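DUF4442 domain-containing protein (Pseudomonas aeruginosa, PDB 1SH8) is of unknown function but, as a HotDog-clan protein resembling the PaaI family, is probably a thioesterase. Local coordinates at residues F89-K94 against Q133-A138. Numbering follows the deposited sequence.
Sequences FRRPAK and QGEVVA
Val137 O accepts two successive backbone amides, Arg90 N at 2.9 Å and, a little longer, Arg91 N at 3.2 Å, an example of one carbonyl oxygen satisfying two neighbouring donors. Both N-H groups come from the same face of the carbonyl plane, the first standing 43° out of it and the second 31°. Two consecutive donors on one acceptor, with Arg90 at near-helical backbone angles and Arg91 extended, have the form of a classic beta bulge, here at the very end of the strand pairing. It follows directly on the antiparallel, non-hydrogen-bonded pair Phe89–Ala138, where strand 78-89 of the HotDog sheet ends beside the start of strand 136-148. On the other edge of strand 136-148, Val137 and Ala138 hydrogen-bond through their backbones to Leu129.

The arginine side chains then diverge. Arg90 lays CB 3.5 Å from Val136 O, while its guanidinium finds its salt bridge with Glu139. Arg91 runs past Val136 O and, bent at chi3 (-72°), turns one guanidinium face to Glu135. NH1 lies 3.1 Å from Glu135 OE1, but that oxygen sits well above the guanidinium plane, an electrostatic salt bridge without a directed hydrogen bond. Farther along the loop, Ala93 CB packs 3.9 Å from Val137 CG2, and Ala93 itself leans on Leu57 of helix 54-62.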
ATOM      1  N   PHE A  89      -4.716   9.423   5.161  1.00  7.29           N
ATOM      2  CA  PHE A  89      -5.498   8.846   6.246  1.00  7.99           C
ATOM      3  C   PHE A  89      -6.257   9.943   6.985  1.00  8.40           C
ATOM      4  O   PHE A  89      -5.654  10.889   7.501  1.00  9.25           O
ATOM      5  CB  PHE A  89      -4.554   8.090   7.185  1.00  8.46           C
ATOM      6  CG  PHE A  89      -3.732   7.036   6.484  1.00  8.25           C
ATOM      7  CD1 PHE A  89      -4.293   5.802   6.150  1.00  8.38           C
ATOM      8  CD2 PHE A  89      -2.408   7.289   6.120  1.00  8.49           C
ATOM      9  CE1 PHE A  89      -3.544   4.836   5.462  1.00  9.37           C
ATOM     10  CE2 PHE A  89      -1.651   6.329   5.431  1.00  8.77           C
ATOM     11  CZ  PHE A  89      -2.224   5.099   5.103  1.00  8.89           C
ATOM     12  N   ARG A  90      -7.582   9.808   7.031  1.00  8.38           N
ATOM     13  CA  ARG A  90      -8.437  10.805   7.667  1.00  8.99           C
ATOM     14  C   ARG A  90      -8.875  10.467   9.085  1.00 11.07           C
ATOM     15  O   ARG A  90      -8.905  11.341   9.956  1.00 11.47           O
ATOM     16  CB  ARG A  90      -9.676  11.045   6.806  1.00  8.55           C
ATOM     17  CG  ARG A  90      -9.367  11.410   5.361  1.00  8.52           C
ATOM     18  CD  ARG A  90      -8.336  12.535   5.254  1.00  9.30           C
ATOM     19  NE  ARG A  90      -8.364  13.127   3.921  1.00  8.88           N
ATOM     20  CZ  ARG A  90      -7.477  14.002   3.464  1.00  9.65           C
ATOM     21  NH1 ARG A  90      -6.464  14.397   4.228  1.00  9.46           N
ATOM     22  NH2 ARG A  90      -7.621  14.504   2.246  1.00  8.19           N
ATOM     23  N   ARG A  91      -9.238   9.209   9.315  1.00 11.14           N
ATOM     24  CA  ARG A  91      -9.666   8.779  10.644  1.00 13.72           C
ATOM     25  C   ARG A  91      -9.565   7.266  10.798  1.00 12.59           C
ATOM     26  O   ARG A  91      -9.575   6.533   9.810  1.00 11.53           O
ATOM     27  CB  ARG A  91     -11.099   9.248  10.913  1.00 16.66           C
ATOM     28  CG  ARG A  91     -12.076   8.973   9.794  1.00 21.58           C
ATOM     29  CD  ARG A  91     -13.276   9.903   9.890  1.00 25.80           C
ATOM     30  NE  ARG A  91     -14.159   9.557  10.997  1.00 29.94           N
ATOM     31  CZ  ARG A  91     -15.025  10.400  11.554  1.00 32.24           C
ATOM     32  NH1 ARG A  91     -15.118  11.647  11.108  1.00 32.15           N
ATOM     33  NH2 ARG A  91     -15.802   9.993  12.550  1.00 32.03           N
ATOM     34  N   PRO A  92      -9.444   6.777  12.043  1.00 13.12           N
ATOM     35  CA  PRO A  92      -9.344   5.331  12.266  1.00 13.42           C
ATOM     36  C   PRO A  92     -10.454   4.600  11.515  1.00 11.78           C
ATOM     37  O   PRO A  92     -11.624   4.962  11.621  1.00 13.82           O
ATOM     38  CB  PRO A  92      -9.487   5.210  13.782  1.00 14.90           C
ATOM     39  CG  PRO A  92      -8.839   6.477  14.271  1.00 14.54           C
ATOM     40  CD  PRO A  92      -9.414   7.512  13.322  1.00 13.94           C
ATOM     41  N   ALA A  93     -10.083   3.579  10.750  1.00 11.54           N
ATOM     42  CA  ALA A  93     -11.053   2.813   9.972  1.00 10.79           C
ATOM     43  C   ALA A  93     -11.544   1.609  10.764  1.00 10.71           C
ATOM     44  O   ALA A  93     -10.820   0.626  10.928  1.00 11.04           O
ATOM     45  CB  ALA A  93     -10.422   2.361   8.655  1.00 10.19           C
ATOM     46  N   LYS A  94     -12.776   1.697  11.259  1.00 11.04           N
ATOM     47  CA  LYS A  94     -13.362   0.617  12.043  1.00 12.13           C
ATOM     48  C   LYS A  94     -14.437  -0.115  11.252  1.00 10.95           C
ATOM     49  O   LYS A  94     -15.199   0.499  10.508  1.00 11.19           O
ATOM     50  CB  LYS A  94     -13.949   1.175  13.344  1.00 14.63           C
ATOM     51  CG  LYS A  94     -12.896   1.799  14.255  1.00 19.35           C
ATOM     52  CD  LYS A  94     -13.498   2.313  15.548  1.00 23.48           C
ATOM     53  CE  LYS A  94     -12.445   3.000  16.407  1.00 26.40           C
ATOM     54  NZ  LYS A  94     -11.349   2.073  16.794  1.00 29.10           N
ATOM     55  N   GLN A 133     -20.824   3.739   8.213  1.00 13.33           N
ATOM     56  CA  GLN A 133     -21.634   4.928   8.471  1.00 13.64           C
ATOM     57  C   GLN A 133     -21.433   5.964   7.367  1.00 12.27           C
ATOM     58  O   GLN A 133     -21.959   7.075   7.443  1.00 11.13           O
ATOM     59  CB  GLN A 133     -21.242   5.548   9.814  1.00 17.28           C
ATOM     60  CG  GLN A 133     -21.484   4.645  11.000  1.00 23.37           C
ATOM     61  CD  GLN A 133     -22.951   4.425  11.236  1.00 27.82           C
ATOM     62  OE1 GLN A 133     -23.690   5.370  11.516  1.00 30.85           O
ATOM     63  NE2 GLN A 133     -23.392   3.178  11.115  1.00 31.42           N
ATOM     64  N   GLY A 134     -20.658   5.603   6.348  1.00 10.97           N
ATOM     65  CA  GLY A 134     -20.407   6.528   5.258  1.00  9.60           C
ATOM     66  C   GLY A 134     -19.334   7.563   5.558  1.00 11.01           C
ATOM     67  O   GLY A 134     -19.151   8.505   4.773  1.00 10.68           O
ATOM     68  N   GLU A 135     -18.641   7.424   6.691  1.00  9.58           N
ATOM     69  CA  GLU A 135     -17.566   8.359   7.038  1.00  9.38           C
ATOM     70  C   GLU A 135     -16.351   8.062   6.160  1.00  9.25           C
ATOM     71  O   GLU A 135     -16.005   6.903   5.934  1.00  8.19           O
ATOM     72  CB  GLU A 135     -17.138   8.221   8.507  1.00  9.11           C
ATOM     73  CG  GLU A 135     -18.119   8.748   9.534  1.00 14.29           C
ATOM     74  CD  GLU A 135     -18.462  10.216   9.330  1.00 16.84           C
ATOM     75  OE1 GLU A 135     -17.543  11.054   9.198  1.00 17.77           O
ATOM     76  OE2 GLU A 135     -19.667  10.533   9.310  1.00 20.00           O
ATOM     77  N   VAL A 136     -15.704   9.114   5.672  1.00  8.90           N
ATOM     78  CA  VAL A 136     -14.520   8.963   4.836  1.00  8.66           C
ATOM     79  C   VAL A 136     -13.315   8.712   5.738  1.00  8.80           C
ATOM     80  O   VAL A 136     -12.883   9.599   6.473  1.00 10.46           O
ATOM     81  CB  VAL A 136     -14.301  10.227   3.985  1.00 10.13           C
ATOM     82  CG1 VAL A 136     -13.011  10.111   3.183  1.00 10.53           C
ATOM     83  CG2 VAL A 136     -15.487  10.417   3.050  1.00  9.74           C
ATOM     84  N   VAL A 137     -12.775   7.498   5.687  1.00  6.88           N
ATOM     85  CA  VAL A 137     -11.644   7.153   6.536  1.00  7.01           C
ATOM     86  C   VAL A 137     -10.287   7.394   5.882  1.00  6.48           C
ATOM     87  O   VAL A 137      -9.279   7.557   6.571  1.00  6.64           O
ATOM     88  CB  VAL A 137     -11.733   5.677   7.000  1.00  7.26           C
ATOM     89  CG1 VAL A 137     -13.039   5.448   7.761  1.00  6.80           C
ATOM     90  CG2 VAL A 137     -11.631   4.733   5.799  1.00  6.50           C
ATOM     91  N   ALA A 138     -10.268   7.414   4.553  1.00  6.13           N
ATOM     92  CA  ALA A 138      -9.038   7.637   3.801  1.00  6.35           C
ATOM     93  C   ALA A 138      -9.401   8.061   2.385  1.00  6.92           C
ATOM     94  O   ALA A 138     -10.491   7.760   1.901  1.00  6.76           O
ATOM     95  CB  ALA A 138      -8.201   6.363   3.767  1.00  6.07           C
TER